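Local structure of LacI family sugar-binding transcriptional regulator (Enterococcus faecalis V583, 4RK0) at residues I39-N44 and T57-R62; G113-K118 and L260-I265; Q156-E161 and Y168-E173; A241-E246 and D254-T259. The protein probably represses transcription of target genes in response to a small sugar, and its effector-binding domain here holds ribose between two lobes. All blocks are in the same frame, centred on the assembly; numbering follows the deposited sequence.

Starting from the N terminus, contact 1 closes a short loop in the first lobe, joining edge strand 39-44 to helix 54-59 and the turn after it. Contact 2 opens later, at helix 109-122, and closes only at residues 260-265, so its long loop contains most of the second lobe. Contacts 3 and 4 both nest inside it, one after the other: contact 3 joins strand 154-159, at the edge of the four-stranded sheet, to helix 164-175, and contact 4 joins helix 233-249 to the start of strand 257-265. Contacts 2 and 4 share that last strand, which belongs to the same seven-stranded sheet as contact 1. The centres of contacts 3 and 4 are about 37 Å apart.

Contact 1 (I39-N44 and T57-R62); sequences ILILCN and TELIRR. Unlike the reference sequence in segment 39-44: Ile41 (reference Met).
Ile41 and Cys43, two residues apart on strand 39-44, present their side chains to the two methyl ends of Leu59 of helix 54-59. This is part of a beta-alpha-beta crossover in the first lobe of a periplasmic-binding-protein-like fold: the chain leaves the edge strand, forms the helix and returns as strand 66-69 beyond strand 9-14. On the Ile41 side, CG2 meets Leu59 CD1 at 3.9 Å, a normal van der Waals distance, with the two side chains slanting across each other. CG2 projects forward because it lies anti to the backbone N, while CG1 sits beside that N (chi1 -59°). The other methyl, Leu59 CD2, faces CB and SG of Cys43; the CB-CD2 pair is modelled too close, so its spacing is doubtful. All three residues are buried, and no hydrogen bond crosses between the segments.

Further out, Leu59 and Cys43 also touch Ile13 of strand 9-14, and Cys43 meets Tyr55 and Leu56 on the helix. The second subunit covers the outer edge: Leu40 and Ile41 pair antiparallel with a strand of that chain, Ile41 packs on Ile41 of the second subunit, and Leu59 touches its Ile39. Behind Leu59 the chain makes a type I turn to Arg62, closed by the bond from Arg62 N to Leu59 O. The side chain of Arg62 folds back over this turn, and its NE reaches Glu58 O at 3.1 Å, with an N-H...O angle of 141° and the donor well above the carbonyl plane.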
# COMPACT_ATOMS: atom_id res chain seq x y z
N ILE A 39 -16.30 1.91 13.33
CA ILE A 39 -15.29 0.94 12.96
C ILE A 39 -15.43 0.56 11.46
O ILE A 39 -16.53 0.52 10.92
CB ILE A 39 -15.28 -0.30 13.88
CG1 ILE A 39 -16.59 -1.07 13.81
CG2 ILE A 39 -15.02 0.11 15.33
CD1 ILE A 39 -16.58 -2.36 14.60
N LEU A 40 -14.29 0.31 10.82
CA LEU A 40 -14.23 0.08 9.38
C LEU A 40 -14.14 -1.41 9.15
O LEU A 40 -13.22 -2.06 9.62
CB LEU A 40 -12.99 0.79 8.79
CG LEU A 40 -12.85 0.85 7.24
CD1 LEU A 40 -11.98 2.03 6.83
CD2 LEU A 40 -12.30 -0.44 6.66
N ILE A 41 -15.14 -1.95 8.46
CA ILE A 41 -15.13 -3.35 8.02
C ILE A 41 -14.48 -3.37 6.65
O ILE A 41 -14.98 -2.76 5.73
CB ILE A 41 -16.58 -3.89 7.90
CG1 ILE A 41 -17.32 -3.79 9.23
CG2 ILE A 41 -16.58 -5.32 7.35
CD1 ILE A 41 -16.61 -4.40 10.41
N LEU A 42 -13.37 -4.08 6.51
CA LEU A 42 -12.62 -3.99 5.28
C LEU A 42 -12.90 -5.18 4.39
O LEU A 42 -12.73 -6.33 4.80
CB LEU A 42 -11.12 -3.93 5.57
CG LEU A 42 -10.28 -3.84 4.29
CD1 LEU A 42 -10.42 -2.50 3.62
CD2 LEU A 42 -8.84 -4.14 4.65
N CYS A 43 -13.25 -4.88 3.16
CA CYS A 43 -13.48 -5.89 2.15
C CYS A 43 -12.79 -5.50 0.85
O CYS A 43 -13.30 -4.72 0.06
CB CYS A 43 -14.96 -6.03 1.90
SG CYS A 43 -15.40 -7.28 0.62
N ASN A 44 -11.61 -6.05 0.61
CA ASN A 44 -10.98 -5.82 -0.67
C ASN A 44 -11.28 -7.00 -1.56
O ASN A 44 -11.05 -8.17 -1.20
CB ASN A 44 -9.48 -5.53 -0.57
CG ASN A 44 -8.79 -6.43 0.41
OD1 ASN A 44 -9.07 -6.36 1.61
ND2 ASN A 44 -7.88 -7.26 -0.08
N THR A 57 -20.95 -11.00 -1.81
CA THR A 57 -22.41 -11.12 -1.73
C THR A 57 -22.89 -11.37 -0.31
O THR A 57 -23.94 -10.89 0.09
CB THR A 57 -22.96 -12.21 -2.71
OG1 THR A 57 -22.25 -13.44 -2.52
CG2 THR A 57 -22.79 -11.76 -4.13
N GLU A 58 -22.11 -12.09 0.49
CA GLU A 58 -22.47 -12.32 1.88
C GLU A 58 -22.18 -11.10 2.75
O GLU A 58 -22.89 -10.82 3.72
CB GLU A 58 -21.73 -13.54 2.42
CG GLU A 58 -22.52 -14.36 3.43
CD GLU A 58 -22.22 -15.84 3.30
OE1 GLU A 58 -21.04 -16.20 3.09
OE2 GLU A 58 -23.17 -16.64 3.41
N LEU A 59 -21.14 -10.36 2.41
CA LEU A 59 -20.81 -9.17 3.18
C LEU A 59 -21.85 -8.08 2.95
O LEU A 59 -22.36 -7.46 3.92
CB LEU A 59 -19.41 -8.69 2.87
CG LEU A 59 -18.98 -7.47 3.71
CD1 LEU A 59 -18.58 -7.87 5.12
CD2 LEU A 59 -17.83 -6.80 3.02
N ILE A 60 -22.21 -7.84 1.70
CA ILE A 60 -23.19 -6.80 1.40
C ILE A 60 -24.54 -7.08 2.10
O ILE A 60 -25.34 -6.17 2.22
CB ILE A 60 -23.33 -6.57 -0.13
CG1 ILE A 60 -23.85 -5.16 -0.45
CG2 ILE A 60 -24.24 -7.60 -0.82
CD1 ILE A 60 -22.77 -4.11 -0.43
N ARG A 61 -24.77 -8.30 2.61
CA ARG A 61 -26.02 -8.62 3.31
C ARG A 61 -25.93 -8.53 4.85
O ARG A 61 -26.90 -8.87 5.54
CB ARG A 61 -26.49 -10.03 2.91
CG ARG A 61 -26.92 -10.15 1.48
CD ARG A 61 -27.14 -11.60 1.08
NE ARG A 61 -27.97 -11.69 -0.13
CZ ARG A 61 -27.56 -11.44 -1.37
NH1 ARG A 61 -28.42 -11.55 -2.38
NH2 ARG A 61 -26.30 -11.07 -1.61
N ARG A 62 -24.79 -8.12 5.39
CA ARG A 62 -24.65 -7.93 6.83
C ARG A 62 -25.38 -6.67 7.22
O ARG A 62 -25.50 -5.73 6.41
CB ARG A 62 -23.19 -7.72 7.25
CG ARG A 62 -22.22 -8.79 6.81
CD ARG A 62 -22.65 -10.21 7.13
NE ARG A 62 -21.63 -11.09 6.56
CZ ARG A 62 -20.72 -11.77 7.25
NH1 ARG A 62 -19.83 -12.48 6.59
NH2 ARG A 62 -20.69 -11.77 8.58

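Contact 2 (G113-K118 and L260-I265); sequences GQLAAK and LPVQLI
Leu115 of helix 109-122 lays its CD1 methyl against the backbone of residues 262-264, and nearly all the close packing belongs to that one group. CD1 lies 3.8 Å from Leu264 N and 3.9 Å from Gln263 CA, with Val262 O only slightly farther at 4.1 Å, so the methyl rests on consecutive peptide units instead of interlocking with a side chain. The torsions account for this reach: CG sits beside the backbone N and anti to the carbonyl carbon (chi1 -73°), and an extended chi2 of 172° carries CD1 as far from CA as the side chain allows.

Side-chain contact is looser. Val262 CG2 is 4.4 Å from Leu115 CD1. Leu264 points to the helix but comes no closer than 4.6 Å, between its CB and Leu115 CB; it also touches His119 one turn on. Gln263 turns its side chain from the helix and is exposed; Lys118 starts toward the strand, but its end leads away. No hydrogen bond joins the segments, and none of the touching residues is fully buried.

Ile229 of strand 228-230 completes the packed side, touching Leu115, Val262 and Leu264 alike, while Gln263 and Ile265 bond to that strand through their backbones. Val262, which also meets Tyr213, has its side chain about 9 Å from the bound ribose. A strand that leaves one lobe's sheet and passes beside the first helix of the other is consistent with one of the crossover segments that form the hinge of LacI-family effector-binding domains.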
# COMPACT_ATOMS: atom_id res chain seq x y z
N GLY A 113 -7.69 13.18 -18.27
CA GLY A 113 -7.25 12.67 -19.55
C GLY A 113 -6.91 13.79 -20.51
O GLY A 113 -5.93 13.69 -21.26
N GLN A 114 -7.71 14.86 -20.47
CA GLN A 114 -7.42 16.07 -21.25
C GLN A 114 -6.06 16.69 -20.88
O GLN A 114 -5.31 17.07 -21.73
CB GLN A 114 -8.52 17.10 -21.03
CG GLN A 114 -9.80 16.75 -21.73
CD GLN A 114 -10.80 17.90 -21.71
OE1 GLN A 114 -10.79 18.73 -20.81
NE2 GLN A 114 -11.67 17.94 -22.71
N LEU A 115 -5.76 16.77 -19.59
CA LEU A 115 -4.50 17.38 -19.15
C LEU A 115 -3.31 16.56 -19.58
O LEU A 115 -2.28 17.12 -19.95
CB LEU A 115 -4.47 17.47 -17.64
CG LEU A 115 -5.37 18.53 -17.03
CD1 LEU A 115 -5.41 18.42 -15.50
CD2 LEU A 115 -4.96 19.92 -17.46
N ALA A 116 -3.47 15.23 -19.56
CA ALA A 116 -2.41 14.31 -19.97
C ALA A 116 -2.13 14.49 -21.45
O ALA A 116 -0.99 14.66 -21.87
CB ALA A 116 -2.82 12.86 -19.61
N ALA A 117 -3.19 14.48 -22.24
CA ALA A 117 -3.09 14.80 -23.66
C ALA A 117 -2.42 16.15 -23.93
O ALA A 117 -1.61 16.23 -24.83
CB ALA A 117 -4.46 14.77 -24.30
N LYS A 118 -2.77 17.19 -23.16
CA LYS A 118 -2.29 18.53 -23.40
C LYS A 118 -0.82 18.55 -23.12
O LYS A 118 -0.06 19.19 -23.81
CB LYS A 118 -2.94 19.57 -22.49
CG LYS A 118 -4.30 20.10 -22.92
CD LYS A 118 -4.68 21.30 -22.05
CE LYS A 118 -6.17 21.61 -22.12
NZ LYS A 118 -6.62 21.85 -23.52
N LEU A 260 -14.56 15.92 -7.43
CA LEU A 260 -13.34 16.60 -7.00
C LEU A 260 -12.40 16.79 -8.19
O LEU A 260 -12.30 15.89 -9.08
CB LEU A 260 -12.66 15.82 -5.86
CG LEU A 260 -13.48 15.52 -4.60
CD1 LEU A 260 -12.60 14.86 -3.55
CD2 LEU A 260 -14.13 16.76 -4.01
N PRO A 261 -11.69 17.93 -8.23
CA PRO A 261 -10.82 18.26 -9.33
C PRO A 261 -9.48 17.49 -9.31
O PRO A 261 -9.11 16.92 -8.31
CB PRO A 261 -10.57 19.75 -9.13
CG PRO A 261 -10.52 19.88 -7.65
CD PRO A 261 -11.62 18.96 -7.16
N VAL A 262 -8.83 17.46 -10.46
CA VAL A 262 -7.50 16.86 -10.61
C VAL A 262 -6.55 17.90 -11.21
O VAL A 262 -7.00 18.90 -11.77
CB VAL A 262 -7.54 15.58 -11.49
CG1 VAL A 262 -8.47 14.55 -10.88
CG2 VAL A 262 -7.91 15.86 -12.93
N GLN A 263 -5.23 17.67 -11.12
CA GLN A 263 -4.26 18.56 -11.79
C GLN A 263 -3.01 17.81 -12.23
O GLN A 263 -2.68 16.74 -11.67
CB GLN A 263 -3.85 19.67 -10.83
CG GLN A 263 -3.03 19.16 -9.69
CD GLN A 263 -2.80 20.24 -8.65
OE1 GLN A 263 -2.52 21.39 -9.00
NE2 GLN A 263 -2.91 19.88 -7.38
N LEU A 264 -2.36 18.35 -13.24
CA LEU A 264 -1.09 17.85 -13.74
C LEU A 264 0.03 18.19 -12.77
O LEU A 264 0.12 19.31 -12.28
CB LEU A 264 -0.78 18.50 -15.07
CG LEU A 264 0.57 18.20 -15.70
CD1 LEU A 264 0.67 16.72 -16.02
CD2 LEU A 264 0.75 19.05 -16.96
N ILE A 265 0.86 17.20 -12.49
CA ILE A 265 2.08 17.36 -11.70
C ILE A 265 3.22 17.06 -12.59
O ILE A 265 3.42 15.91 -12.94
CB ILE A 265 2.16 16.38 -10.52
CG1 ILE A 265 0.90 16.47 -9.66
CG2 ILE A 265 3.39 16.70 -9.66
CD1 ILE A 265 0.67 17.81 -8.99

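Contact 3 (Q156-E161 and Y168-E173); sequences QLIETE and YQAVPE
Ile158 divides its two branches between successive turns of helix 164-175, CG2 touching Ala170 CB at 4.1 Å and CD1 touching Glu173 CB, also at 4.1 Å. Its first torsion sets this fork: at -65° CG2 is anti to the backbone N and CG1 is anti to the carbonyl carbon, after which an extended chi2 carries CD1 in toward the helix. Ile158 runs at a slant to Glu173, meeting it at CB, the base of the side chain; beyond that the glutamate chain bends sharply at chi2 (-87°). The axes of strand 156-159 and helix 168-173 pass 9.3 Å apart at 137°, about midway between perpendicular and antiparallel, as in a beta-alpha unit where the helix returns over its strand. Here that strand is the edge of the four-stranded parallel sheet of the second lobe.

Thr160 continues the same face of the strand toward Ala170, with OG1 4.2 Å from Ala170 N. The hydroxyl is hydrogen-bonded to Gly166 O, just before the helical segment. Val130 and Met132 hold the strand through backbone bonds on its inner side.

At the more open end, a water accepts from Glu161 N at 3.0 Å and donates to Gln169 OE1 at 2.8 Å. The chemistry implies an apolar join at Ile158 and Ala170 with polar linkage moved to its end, where a single water, not a direct bond, connects the segments.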
# COMPACT_ATOMS: atom_id res chain seq x y z
N GLN A 156 -2.38 4.92 -30.19
CA GLN A 156 -2.60 3.50 -30.13
C GLN A 156 -2.86 3.04 -28.70
O GLN A 156 -2.26 3.50 -27.73
CB GLN A 156 -1.42 2.75 -30.76
CG GLN A 156 -1.52 1.24 -30.63
CD GLN A 156 -0.44 0.50 -31.41
OE1 GLN A 156 0.25 1.07 -32.26
NE2 GLN A 156 -0.29 -0.79 -31.11
N LEU A 157 -3.77 2.10 -28.62
CA LEU A 157 -4.25 1.52 -27.37
C LEU A 157 -3.56 0.18 -27.15
O LEU A 157 -3.61 -0.70 -28.02
CB LEU A 157 -5.76 1.33 -27.47
CG LEU A 157 -6.47 0.86 -26.21
CD1 LEU A 157 -6.24 1.86 -25.09
CD2 LEU A 157 -7.96 0.69 -26.47
N ILE A 158 -2.91 0.01 -26.00
CA ILE A 158 -2.46 -1.33 -25.59
C ILE A 158 -3.17 -1.72 -24.31
O ILE A 158 -3.13 -0.99 -23.34
CB ILE A 158 -0.94 -1.42 -25.41
CG1 ILE A 158 -0.25 -1.21 -26.76
CG2 ILE A 158 -0.55 -2.77 -24.79
CD1 ILE A 158 1.26 -1.10 -26.69
N GLU A 159 -3.86 -2.86 -24.34
CA GLU A 159 -4.58 -3.34 -23.16
C GLU A 159 -3.70 -4.27 -22.37
O GLU A 159 -2.94 -5.10 -22.92
CB GLU A 159 -5.90 -4.02 -23.54
CG GLU A 159 -6.80 -3.10 -24.33
CD GLU A 159 -8.06 -3.76 -24.83
OE1 GLU A 159 -8.01 -4.91 -25.28
OE2 GLU A 159 -9.11 -3.11 -24.78
N THR A 160 -3.78 -4.11 -21.06
CA THR A 160 -2.97 -4.88 -20.17
C THR A 160 -3.60 -4.77 -18.80
O THR A 160 -4.41 -3.89 -18.56
CB THR A 160 -1.50 -4.37 -20.19
OG1 THR A 160 -0.62 -5.44 -19.78
CG2 THR A 160 -1.32 -3.10 -19.25
N GLU A 161 -3.24 -5.69 -17.91
CA GLU A 161 -3.74 -5.68 -16.55
C GLU A 161 -3.41 -4.35 -15.83
O GLU A 161 -2.32 -3.77 -15.99
CB GLU A 161 -3.16 -6.86 -15.78
CG GLU A 161 -3.47 -6.89 -14.31
CD GLU A 161 -2.94 -8.13 -13.62
OE1 GLU A 161 -3.66 -9.14 -13.62
OE2 GLU A 161 -1.82 -8.10 -13.07
N TYR A 168 4.57 -3.80 -17.05
CA TYR A 168 5.77 -4.57 -17.41
C TYR A 168 5.54 -5.43 -18.63
O TYR A 168 6.36 -5.45 -19.54
CB TYR A 168 6.18 -5.42 -16.20
CG TYR A 168 7.42 -6.30 -16.40
CD1 TYR A 168 8.65 -5.73 -16.60
CD2 TYR A 168 7.33 -7.69 -16.33
CE1 TYR A 168 9.79 -6.52 -16.76
CE2 TYR A 168 8.46 -8.50 -16.49
CZ TYR A 168 9.68 -7.91 -16.70
OH TYR A 168 10.80 -8.69 -16.85
N GLN A 169 4.42 -6.15 -18.64
CA GLN A 169 4.11 -7.06 -19.74
C GLN A 169 3.70 -6.34 -21.01
O GLN A 169 3.68 -6.96 -22.06
CB GLN A 169 2.99 -7.99 -19.34
CG GLN A 169 3.43 -9.05 -18.37
CD GLN A 169 2.26 -9.86 -17.85
OE1 GLN A 169 1.09 -9.53 -18.08
NE2 GLN A 169 2.57 -10.91 -17.12
N ALA A 170 3.38 -5.04 -20.93
CA ALA A 170 3.11 -4.24 -22.16
C ALA A 170 4.38 -3.80 -22.92
O ALA A 170 4.32 -3.34 -24.07
CB ALA A 170 2.27 -3.01 -21.82
N VAL A 171 5.54 -3.89 -22.27
CA VAL A 171 6.72 -3.27 -22.84
C VAL A 171 7.15 -3.90 -24.18
O VAL A 171 7.49 -3.17 -25.12
CB VAL A 171 7.86 -3.15 -21.82
CG1 VAL A 171 9.14 -2.68 -22.50
CG2 VAL A 171 7.47 -2.19 -20.69
N PRO A 172 7.08 -5.23 -24.29
CA PRO A 172 7.45 -5.82 -25.60
C PRO A 172 6.62 -5.29 -26.78
O PRO A 172 7.17 -5.00 -27.84
CB PRO A 172 7.25 -7.33 -25.36
CG PRO A 172 7.47 -7.51 -23.89
CD PRO A 172 7.02 -6.23 -23.21
N GLU A 173 5.32 -5.13 -26.59
CA GLU A 173 4.50 -4.61 -27.67
C GLU A 173 4.85 -3.15 -27.97
O GLU A 173 4.97 -2.74 -29.12
CB GLU A 173 3.01 -4.80 -27.37
CG GLU A 173 2.36 -5.98 -28.08
CD GLU A 173 1.84 -5.60 -29.46
OE1 GLU A 173 1.07 -4.62 -29.56
OE2 GLU A 173 2.21 -6.28 -30.45
O HOH W 1 -1.32 -8.04 -18.17

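Contact 4 (A241-E246 and D254-T259); sequences ATLLLE and DWEEQT
Leu243 on helix 233-249 sends its two methyls to two different polar side chains of the opposing segment: CD2 lies 3.4 Å from Glu256 OE1, and CD1 lies 3.6 Å from Gln258 NE2. With CG beside the backbone N (chi1 -73°) and chi2 close to extended, the isobutyl group stands out from the helix and fits between these partners. Glu256 comes across it at about a right angle, its CG anti to the backbone N (chi1 -165°) and its chain extended beyond CG, which brings the carboxylate up to the leucine. Gln258 takes the other arrangement, CG beside the N and anti to the carbonyl carbon, and then also runs straight, so that its amide passes Leu243 at a slant. Glu256 and Gln258 point the same way because residues alternate along an extended chain, and Glu257 between them turns from the helix.

The setting is the first-lobe part of the seven-stranded mixed sheet. Helix 233-249 spans the connection from strand 228-230 to its antiparallel neighbour 257-265, and backbone bonds to Ala104 and Leu106 fix the latter against strand 103-107. Val105 of that strand also touches Leu243.

Nearer the loop, Glu246 OE1 and Glu256 OE1 are 4.3 Å apart. Two like charges this close would be expected to repel, but Lys253 forms a salt bridge with Glu256 OE1 and a weaker, long ion pair with Glu246 OE1.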
# COMPACT_ATOMS: atom_id res chain seq x y z
N ALA A 241 -16.60 9.44 3.40
CA ALA A 241 -17.03 9.04 4.75
C ALA A 241 -17.95 10.11 5.33
O ALA A 241 -18.92 9.79 6.02
CB ALA A 241 -15.83 8.85 5.67
N THR A 242 -17.64 11.36 5.04
CA THR A 242 -18.36 12.47 5.67
C THR A 242 -19.77 12.42 5.17
O THR A 242 -20.71 12.48 5.96
CB THR A 242 -17.70 13.82 5.39
OG1 THR A 242 -16.38 13.82 5.99
CG2 THR A 242 -18.50 14.97 6.00
N LEU A 243 -19.92 12.30 3.86
CA LEU A 243 -21.25 12.21 3.27
C LEU A 243 -22.02 11.01 3.71
O LEU A 243 -23.23 11.10 3.90
CB LEU A 243 -21.17 12.27 1.76
CG LEU A 243 -20.85 13.63 1.15
CD1 LEU A 243 -20.93 13.49 -0.34
CD2 LEU A 243 -21.80 14.72 1.63
N LEU A 244 -21.35 9.88 3.94
CA LEU A 244 -22.07 8.69 4.39
C LEU A 244 -22.54 8.86 5.81
O LEU A 244 -23.66 8.52 6.13
CB LEU A 244 -21.21 7.42 4.27
CG LEU A 244 -21.83 6.11 4.75
CD1 LEU A 244 -23.10 5.77 3.96
CD2 LEU A 244 -20.81 4.99 4.59
N LEU A 245 -21.68 9.38 6.67
CA LEU A 245 -22.10 9.58 8.07
C LEU A 245 -23.24 10.60 8.18
O LEU A 245 -24.06 10.52 9.12
CB LEU A 245 -20.90 10.00 8.92
CG LEU A 245 -19.98 8.84 9.33
CD1 LEU A 245 -18.83 9.38 10.17
CD2 LEU A 245 -20.72 7.76 10.10
N GLU A 246 -23.32 11.52 7.22
CA GLU A 246 -24.42 12.47 7.17
C GLU A 246 -25.74 11.78 6.88
O GLU A 246 -26.76 12.20 7.40
CB GLU A 246 -24.20 13.52 6.09
CG GLU A 246 -23.43 14.75 6.53
CD GLU A 246 -23.06 15.68 5.37
OE1 GLU A 246 -23.57 15.49 4.24
OE2 GLU A 246 -22.24 16.59 5.59
N ASP A 254 -31.04 14.63 0.79
CA ASP A 254 -31.02 14.48 -0.66
C ASP A 254 -29.78 13.74 -1.12
O ASP A 254 -28.73 13.81 -0.48
CB ASP A 254 -31.07 15.81 -1.43
CG ASP A 254 -32.36 15.98 -2.24
OD1 ASP A 254 -33.37 15.29 -1.94
OD2 ASP A 254 -32.38 16.80 -3.17
N TRP A 255 -29.92 13.07 -2.26
CA TRP A 255 -28.82 12.39 -2.93
C TRP A 255 -27.82 13.42 -3.40
O TRP A 255 -28.19 14.39 -4.05
CB TRP A 255 -29.33 11.65 -4.18
CG TRP A 255 -30.44 10.70 -3.95
CD1 TRP A 255 -31.69 10.75 -4.51
CD2 TRP A 255 -30.41 9.55 -3.11
NE1 TRP A 255 -32.44 9.70 -4.05
CE2 TRP A 255 -31.69 8.96 -3.18
CE3 TRP A 255 -29.45 8.97 -2.27
CZ2 TRP A 255 -32.01 7.81 -2.48
CZ3 TRP A 255 -29.78 7.83 -1.57
CH2 TRP A 255 -31.05 7.26 -1.68
N GLU A 256 -26.54 13.19 -3.10
CA GLU A 256 -25.51 14.16 -3.41
C GLU A 256 -24.42 13.50 -4.23
O GLU A 256 -23.94 12.41 -3.89
CB GLU A 256 -24.94 14.75 -2.11
CG GLU A 256 -24.13 16.02 -2.31
CD GLU A 256 -23.92 16.83 -1.03
OE1 GLU A 256 -24.32 16.39 0.08
OE2 GLU A 256 -23.36 17.94 -1.15
N GLU A 257 -24.05 14.13 -5.33
CA GLU A 257 -22.98 13.64 -6.15
C GLU A 257 -21.99 14.77 -6.46
O GLU A 257 -22.29 15.68 -7.23
CB GLU A 257 -23.56 12.93 -7.39
CG GLU A 257 -23.30 13.55 -8.75
CD GLU A 257 -23.56 12.56 -9.88
OE1 GLU A 257 -24.43 11.67 -9.71
OE2 GLU A 257 -22.89 12.67 -10.92
N GLN A 258 -20.82 14.71 -5.83
CA GLN A 258 -19.76 15.71 -6.03
C GLN A 258 -18.64 15.18 -6.90
O GLN A 258 -18.33 14.00 -6.85
CB GLN A 258 -19.12 16.06 -4.70
CG GLN A 258 -20.06 16.40 -3.57
CD GLN A 258 -19.30 16.94 -2.38
OE1 GLN A 258 -18.19 17.47 -2.53
NE2 GLN A 258 -19.88 16.81 -1.20
N THR A 259 -18.02 16.06 -7.66
CA THR A 259 -16.79 15.75 -8.39
C THR A 259 -15.63 16.58 -7.88
O THR A 259 -15.68 17.81 -7.91
CB THR A 259 -17.00 16.03 -9.88
OG1 THR A 259 -18.08 15.23 -10.33
CG2 THR A 259 -15.76 15.69 -10.70